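Local structure of ribonuclease (2ZPO) at residues L8-T17 with Y25-M35. The protein probably cleaves RNA on the 3' side of pyrimidine nucleotides, as an endonuclease of the pancreatic ribonuclease family. Residues are numbered along the deposited sequence; the frame is centred on the assembly and turned at random. Where two conformers were deposited one is given.
With SO4 (sulfate ion), chain B.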
ATOM      1  N   LEU A   8      -0.892  -2.232  -7.786  1.00 14.77           N
ATOM      2  CA  LEU A   8      -0.097  -1.041  -8.063  1.00 14.84           C
ATOM      3  C   LEU A   8      -0.871   0.247  -7.766  1.00 14.63           C
ATOM      4  O   LEU A   8      -0.324   1.180  -7.199  1.00 14.59           O
ATOM      5  CB  LEU A   8       0.364  -1.022  -9.529  1.00 15.20           C
ATOM      6  CG  LEU A   8       1.212  -2.192 -10.006  1.00 18.57           C
ATOM      7  CD1 LEU A   8       1.724  -1.844 -11.402  1.00 19.97           C
ATOM      8  CD2 LEU A   8       2.361  -2.517  -9.091  1.00 16.15           C
ATOM      9  N   ARG A   9      -2.143   0.293  -8.169  1.00 14.15           N
ATOM     10  CA  ARG A   9      -2.924   1.515  -8.000  1.00 15.09           C
ATOM     11  C   ARG A   9      -3.099   1.851  -6.528  1.00 15.00           C
ATOM     12  O   ARG A   9      -2.939   3.008  -6.129  1.00 15.68           O
ATOM     13  CB  ARG A   9      -4.305   1.344  -8.651  1.00 15.56           C
ATOM     14  CG  ARG A   9      -5.275   2.504  -8.368  1.00 16.57           C
ATOM     15  CD  ARG A   9      -6.584   2.379  -9.170  1.00 15.93           C
ATOM     16  NE  ARG A   9      -7.298   1.115  -8.984  1.00 19.24           N
ATOM     17  CZ  ARG A   9      -8.133   0.867  -7.978  1.00 20.23           C
ATOM     18  NH1 ARG A   9      -8.354   1.795  -7.060  1.00 20.82           N
ATOM     19  NH2 ARG A   9      -8.744  -0.315  -7.891  1.00 22.44           N
ATOM     20  N   GLN A  10      -3.406   0.837  -5.734  1.00 16.04           N
ATOM     21  CA  GLN A  10      -3.672   0.996  -4.312  1.00 15.82           C
ATOM     22  C   GLN A  10      -2.393   1.151  -3.454  1.00 16.59           C
ATOM     23  O   GLN A  10      -2.414   1.887  -2.449  1.00 16.76           O
ATOM     24  CB  GLN A  10      -4.515  -0.163  -3.773  1.00 15.98           C
ATOM     25  CG  GLN A  10      -5.964  -0.161  -4.289  1.00 17.24           C
ATOM     26  CD  GLN A  10      -6.895  -1.066  -3.523  1.00 21.31           C
ATOM     27  OE1 GLN A  10      -8.007  -0.661  -3.172  1.00 24.70           O
ATOM     28  NE2 GLN A  10      -6.479  -2.291  -3.280  1.00 18.79           N
ATOM     29  N   HIS A  11      -1.293   0.503  -3.867  1.00 15.40           N
ATOM     30  CA  HIS A  11      -0.156   0.308  -2.931  1.00 15.47           C
ATOM     31  C   HIS A  11       1.243   0.724  -3.389  1.00 15.67           C
ATOM     32  O   HIS A  11       2.196   0.616  -2.600  1.00 16.91           O
ATOM     33  CB  HIS A  11      -0.111  -1.147  -2.452  1.00 14.37           C
ATOM     34  CG  HIS A  11      -1.349  -1.591  -1.737  1.00 15.85           C
ATOM     35  ND1 HIS A  11      -1.738  -1.074  -0.514  1.00 13.73           N
ATOM     36  CD2 HIS A  11      -2.305  -2.480  -2.089  1.00 16.12           C
ATOM     37  CE1 HIS A  11      -2.871  -1.645  -0.136  1.00 16.04           C
ATOM     38  NE2 HIS A  11      -3.231  -2.511  -1.073  1.00 16.00           N
ATOM     39  N   VAL A  12       1.401   1.163  -4.633  1.00 15.28           N
ATOM     40  CA  VAL A  12       2.731   1.511  -5.134  1.00 15.76           C
ATOM     41  C   VAL A  12       2.789   3.010  -5.490  1.00 17.27           C
ATOM     42  O   VAL A  12       2.029   3.496  -6.349  1.00 17.42           O
ATOM     43  CB  VAL A  12       3.171   0.606  -6.326  1.00 15.36           C
ATOM     44  CG1 VAL A  12       4.542   1.038  -6.846  1.00 15.92           C
ATOM     45  CG2 VAL A  12       3.175  -0.880  -5.922  1.00 17.13           C
ATOM     46  N   ASP A  13       3.682   3.739  -4.823  1.00 17.06           N
ATOM     47  CA  ASP A  13       3.886   5.153  -5.130  1.00 18.14           C
ATOM     48  C   ASP A  13       5.375   5.391  -5.182  1.00 19.26           C
ATOM     49  O   ASP A  13       6.012   5.617  -4.156  1.00 18.35           O
ATOM     50  CB  ASP A  13       3.228   6.048  -4.092  1.00 17.99           C
ATOM     51  CG  ASP A  13       3.453   7.528  -4.374  1.00 18.74           C
ATOM     52  OD1 ASP A  13       3.437   7.897  -5.569  1.00 19.28           O
ATOM     53  OD2 ASP A  13       3.634   8.294  -3.404  1.00 17.27           O
ATOM     54  N   TYR A  14       5.923   5.305  -6.391  1.00 20.91           N
ATOM     55  CA  TYR A  14       7.360   5.391  -6.558  1.00 22.05           C
ATOM     56  C   TYR A  14       7.749   6.100  -7.867  1.00 23.18           C
ATOM     57  O   TYR A  14       7.298   5.677  -8.924  1.00 23.77           O
ATOM     58  CB  TYR A  14       7.970   3.983  -6.533  1.00 21.75           C
ATOM     59  CG  TYR A  14       9.435   4.046  -6.861  1.00 23.00           C
ATOM     60  CD1 TYR A  14      10.365   4.410  -5.881  1.00 24.55           C
ATOM     61  CD2 TYR A  14       9.877   3.810  -8.164  1.00 22.34           C
ATOM     62  CE1 TYR A  14      11.715   4.519  -6.191  1.00 26.57           C
ATOM     63  CE2 TYR A  14      11.222   3.920  -8.483  1.00 24.28           C
ATOM     64  CZ  TYR A  14      12.125   4.263  -7.486  1.00 25.49           C
ATOM     65  OH  TYR A  14      13.453   4.350  -7.796  1.00 29.98           O
ATOM     66  N   PRO A  15       8.608   7.152  -7.782  1.00 24.52           N
ATOM     67  CA  PRO A  15       9.103   7.772  -6.536  1.00 25.17           C
ATOM     68  C   PRO A  15       7.941   8.349  -5.728  1.00 24.99           C
ATOM     69  O   PRO A  15       6.862   8.574  -6.304  1.00 26.37           O
ATOM     70  CB  PRO A  15      10.025   8.913  -7.027  1.00 25.56           C
ATOM     71  CG  PRO A  15      10.331   8.565  -8.476  1.00 25.86           C
ATOM     72  CD  PRO A  15       9.163   7.803  -8.989  1.00 25.32           C
ATOM     73  N   ARG A  16       8.166   8.541  -4.422  1.00 25.20           N
ATOM     74  CA  ARG A  16       7.136   9.069  -3.537  0.60 24.41           C
ATOM     75  C   ARG A  16       6.610  10.394  -4.077  1.00 24.76           C
ATOM     76  O   ARG A  16       7.391  11.252  -4.531  1.00 25.25           O
ATOM     77  CB  ARG A  16       7.690   9.233  -2.126  0.60 24.68           C
ATOM     78  CG  ARG A  16       6.606   9.468  -1.091  0.60 24.34           C
ATOM     79  CD  ARG A  16       7.175   9.535   0.303  0.60 24.13           C
ATOM     80  NE  ARG A  16       6.115   9.446   1.299  0.60 21.07           N
ATOM     81  CZ  ARG A  16       5.477  10.488   1.819  0.60 19.78           C
ATOM     82  NH1 ARG A  16       5.796  11.733   1.456  0.60 21.35           N
ATOM     83  NH2 ARG A  16       4.534  10.293   2.719  0.60 14.87           N
ATOM     84  N   THR A  17       5.289  10.536  -4.078  1.00 23.70           N
ATOM     85  CA  THR A  17       4.647  11.769  -4.526  1.00 23.96           C
ATOM     86  C   THR A  17       4.884  12.853  -3.489  1.00 24.30           C
ATOM     87  O   THR A  17       4.751  12.623  -2.291  1.00 23.67           O
ATOM     88  CB  THR A  17       3.142  11.519  -4.786  1.00 23.73           C
ATOM     89  OG1 THR A  17       3.013  10.631  -5.885  1.00 21.94           O
ATOM     90  CG2 THR A  17       2.375  12.823  -5.088  1.00 24.63           C
ATOM     91  N   TYR A  25      -0.528  14.301   2.146  1.00 18.43           N
ATOM     92  CA  TYR A  25      -0.161  13.164   1.295  1.00 17.37           C
ATOM     93  C   TYR A  25      -1.329  12.169   1.252  1.00 17.18           C
ATOM     94  O   TYR A  25      -1.808  11.768   0.183  1.00 17.15           O
ATOM     95  CB  TYR A  25       1.093  12.473   1.834  1.00 17.82           C
ATOM     96  CG  TYR A  25       1.455  11.249   1.031  1.00 17.18           C
ATOM     97  CD1 TYR A  25       0.919  10.005   1.359  1.00 15.11           C
ATOM     98  CD2 TYR A  25       2.314  11.340  -0.064  1.00 16.67           C
ATOM     99  CE1 TYR A  25       1.247   8.886   0.619  1.00 15.56           C
ATOM    100  CE2 TYR A  25       2.649  10.225  -0.836  1.00 17.43           C
ATOM    101  CZ  TYR A  25       2.096   8.997  -0.495  1.00 14.99           C
ATOM    102  OH  TYR A  25       2.417   7.892  -1.260  1.00 14.25           O
ATOM    103  N   CYS A  26      -1.764  11.758   2.440  1.00 17.50           N
ATOM    104  CA  CYS A  26      -2.822  10.750   2.532  1.00 16.94           C
ATOM    105  C   CYS A  26      -4.145  11.202   1.909  1.00 17.76           C
ATOM    106  O   CYS A  26      -4.769  10.484   1.150  1.00 16.49           O
ATOM    107  CB  CYS A  26      -2.988  10.334   3.982  1.00 17.88           C
ATOM    108  SG  CYS A  26      -1.678   9.261   4.566  1.00 17.89           S
ATOM    109  N   ASN A  27      -4.548  12.436   2.215  1.00 17.63           N
ATOM    110  CA  ASN A  27      -5.765  12.959   1.672  1.00 18.61           C
ATOM    111  C   ASN A  27      -5.752  12.984   0.133  1.00 18.02           C
ATOM    112  O   ASN A  27      -6.704  12.548  -0.520  1.00 18.51           O
ATOM    113  CB  ASN A  27      -6.006  14.345   2.269  1.00 18.72           C
ATOM    114  CG  ASN A  27      -6.477  14.269   3.726  1.00 20.15           C
ATOM    115  OD1 ASN A  27      -7.049  13.247   4.157  1.00 21.45           O
ATOM    116  ND2 ASN A  27      -6.280  15.354   4.481  1.00 20.99           N
ATOM    117  N   GLN A  28      -4.642  13.452  -0.426  1.00 19.18           N
ATOM    118  CA  GLN A  28      -4.506  13.546  -1.875  1.00 18.36           C
ATOM    119  C   GLN A  28      -4.420  12.169  -2.532  1.00 18.22           C
ATOM    120  O   GLN A  28      -5.070  11.895  -3.534  1.00 18.25           O
ATOM    121  CB  GLN A  28      -3.258  14.373  -2.225  1.00 19.01           C
ATOM    122  CG  GLN A  28      -3.405  15.838  -1.822  1.00 21.92           C
ATOM    123  CD  GLN A  28      -2.186  16.716  -2.175  1.00 24.75           C
ATOM    124  OE1 GLN A  28      -1.035  16.279  -2.125  1.00 27.03           O
ATOM    125  NE2 GLN A  28      -2.455  17.980  -2.503  1.00 26.05           N
ATOM    126  N   MET A  29      -3.612  11.293  -1.954  1.00 16.98           N
ATOM    127  CA  MET A  29      -3.284  10.023  -2.627  1.00 16.19           C
ATOM    128  C   MET A  29      -4.469   9.056  -2.540  1.00 15.55           C
ATOM    129  O   MET A  29      -4.768   8.337  -3.496  1.00 14.45           O
ATOM    130  CB  MET A  29      -2.004   9.417  -2.032  1.00 16.49           C
ATOM    131  CG  MET A  29      -0.734  10.179  -2.341  1.00 19.13           C
ATOM    132  SD  MET A  29      -0.326  10.237  -4.104  1.00 24.10           S
ATOM    133  CE  MET A  29      -0.513   8.538  -4.576  1.00 26.77           C
ATOM    134  N   MET A  30      -5.167   9.069  -1.406  1.00 14.81           N
ATOM    135  CA  MET A  30      -6.337   8.196  -1.252  1.00 14.76           C
ATOM    136  C   MET A  30      -7.379   8.537  -2.301  1.00 15.11           C
ATOM    137  O   MET A  30      -8.021   7.659  -2.835  1.00 15.55           O
ATOM    138  CB  MET A  30      -6.907   8.302   0.158  1.00 14.61           C
ATOM    139  CG  MET A  30      -6.028   7.648   1.239  1.00 14.01           C
ATOM    140  SD  MET A  30      -5.628   5.891   0.971  1.00 15.84           S
ATOM    141  CE  MET A  30      -7.180   5.110   1.407  1.00 17.31           C
ATOM    142  N   GLN A  31      -7.520   9.821  -2.594  1.00 15.95           N
ATOM    143  CA  GLN A  31      -8.471  10.244  -3.632  1.00 17.44           C
ATOM    144  C   GLN A  31      -7.954   9.954  -5.041  1.00 16.96           C
ATOM    145  O   GLN A  31      -8.655   9.339  -5.844  1.00 18.78           O
ATOM    146  CB  GLN A  31      -8.771  11.735  -3.509  1.00 17.03           C
ATOM    147  CG  GLN A  31      -9.771  12.207  -4.556  1.00 19.95           C
ATOM    148  CD  GLN A  31     -10.241  13.626  -4.346  1.00 25.04           C
ATOM    149  OE1 GLN A  31     -10.183  14.158  -3.238  1.00 27.47           O
ATOM    150  NE2 GLN A  31     -10.736  14.247  -5.414  1.00 23.51           N
ATOM    151  N   ARG A  32      -6.724  10.397  -5.322  1.00 19.05           N
ATOM    152  CA  ARG A  32      -6.111  10.231  -6.653  1.00 19.26           C
ATOM    153  C   ARG A  32      -6.125   8.770  -7.113  1.00 19.59           C
ATOM    154  O   ARG A  32      -6.371   8.462  -8.303  1.00 20.62           O
ATOM    155  CB  ARG A  32      -4.668  10.781  -6.658  1.00 19.64           C
ATOM    156  CG  ARG A  32      -4.555  12.307  -6.617  1.00 20.96           C
ATOM    157  CD  ARG A  32      -3.093  12.777  -6.486  1.00 25.65           C
ATOM    158  NE  ARG A  32      -2.993  14.240  -6.388  1.00 29.10           N
ATOM    159  CZ  ARG A  32      -1.924  14.891  -5.931  1.00 31.43           C
ATOM    160  NH1 ARG A  32      -0.855  14.213  -5.513  1.00 32.01           N
ATOM    161  NH2 ARG A  32      -1.920  16.222  -5.874  1.00 32.52           N
ATOM    162  N   ARG A  33      -5.901   7.864  -6.157  1.00 18.28           N
ATOM    163  CA  ARG A  33      -5.791   6.441  -6.448  1.00 17.62           C
ATOM    164  C   ARG A  33      -7.119   5.681  -6.394  1.00 18.09           C
ATOM    165  O   ARG A  33      -7.130   4.458  -6.441  1.00 19.22           O
ATOM    166  CB  ARG A  33      -4.750   5.793  -5.520  1.00 16.98           C
ATOM    167  CG  ARG A  33      -3.352   6.317  -5.694  1.00 16.17           C
ATOM    168  CD  ARG A  33      -2.828   6.107  -7.126  1.00 15.66           C
ATOM    169  NE  ARG A  33      -1.425   6.533  -7.221  1.00 17.26           N
ATOM    170  CZ  ARG A  33      -0.379   5.727  -7.009  1.00 13.84           C
ATOM    171  NH1 ARG A  33      -0.581   4.458  -6.712  1.00 15.80           N
ATOM    172  NH2 ARG A  33       0.859   6.188  -7.130  1.00 14.63           N
ATOM    173  N   GLY A  34      -8.233   6.399  -6.270  1.00 18.31           N
ATOM    174  CA  GLY A  34      -9.544   5.753  -6.443  1.00 19.40           C
ATOM    175  C   GLY A  34     -10.093   5.116  -5.186  1.00 19.17           C
ATOM    176  O   GLY A  34     -10.955   4.256  -5.254  1.00 19.96           O
ATOM    177  N   MET A  35      -9.580   5.534  -4.032  1.00 18.77           N
ATOM    178  CA  MET A  35      -9.913   4.893  -2.763  1.00 18.39           C
ATOM    179  C   MET A  35     -10.864   5.698  -1.843  1.00 19.31           C
ATOM    180  O   MET A  35     -11.063   5.355  -0.673  1.00 18.09           O
ATOM    181  CB  MET A  35      -8.622   4.462  -2.045  1.00 18.36           C
ATOM    182  CG  MET A  35      -8.009   3.206  -2.656  1.00 16.96           C
ATOM    183  SD  MET A  35      -6.462   2.729  -1.817  1.00 18.47           S
ATOM    184  CE  MET A  35      -5.365   4.006  -2.420  1.00 18.08           C
TER
HETATM  185  S   SO4 B 120      -5.720  -5.036  -0.663  1.00 31.24           S
HETATM  186  O1  SO4 B 120      -5.949  -3.599  -0.787  1.00 31.31           O
HETATM  187  O2  SO4 B 120      -6.659  -5.642   0.280  1.00 35.13           O
HETATM  188  O3  SO4 B 120      -5.863  -5.724  -1.967  1.00 32.24           O
HETATM  189  O4  SO4 B 120      -4.393  -5.256  -0.118  1.00 29.13           O
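Arg33, at the C-terminal end of helix 22-32, reaches across to the end of helix 3-11 in a largely polar contact that joins helix 3-11 and the loop after it to helix 22-32 in the ribonuclease A fold. With its chain bent about CB-CG (chi2 -59°), Arg33 brings its guanidinium edge-on to the exit of that first helix: NH1 donates to Arg9 O at 2.8 Å, and NH1 and NH2 grip Val12 O. In return Arg9 NH1 bonds Arg33 O at 3.0 Å, in the carbonyl plane, while Arg9 NE makes a salt bridge with Glu1. Met35 SD lies 3.8 Å from Gln10 CG. His11, probably the proton acceptor of catalysis, turns away from this interface and donates a hydrogen bond from NE2 to sulfate O1, while Thr45 O holds its ND1. At the other end, Asp13 is fixed by Thr17, whose N and OG1 bond OD2 and OD1, and makes a long salt bridge from OD1 to Arg33 NH2. The Tyr25 ring is sandwiched between Met29 CG and the Arg16 guanidinium, a cation-pi stack with planes 16° apart; Arg16 NH2 also bonds Thr79. Tyr25 OH donates a very short hydrogen bond, 2.5 Å, to Asp13 OD2.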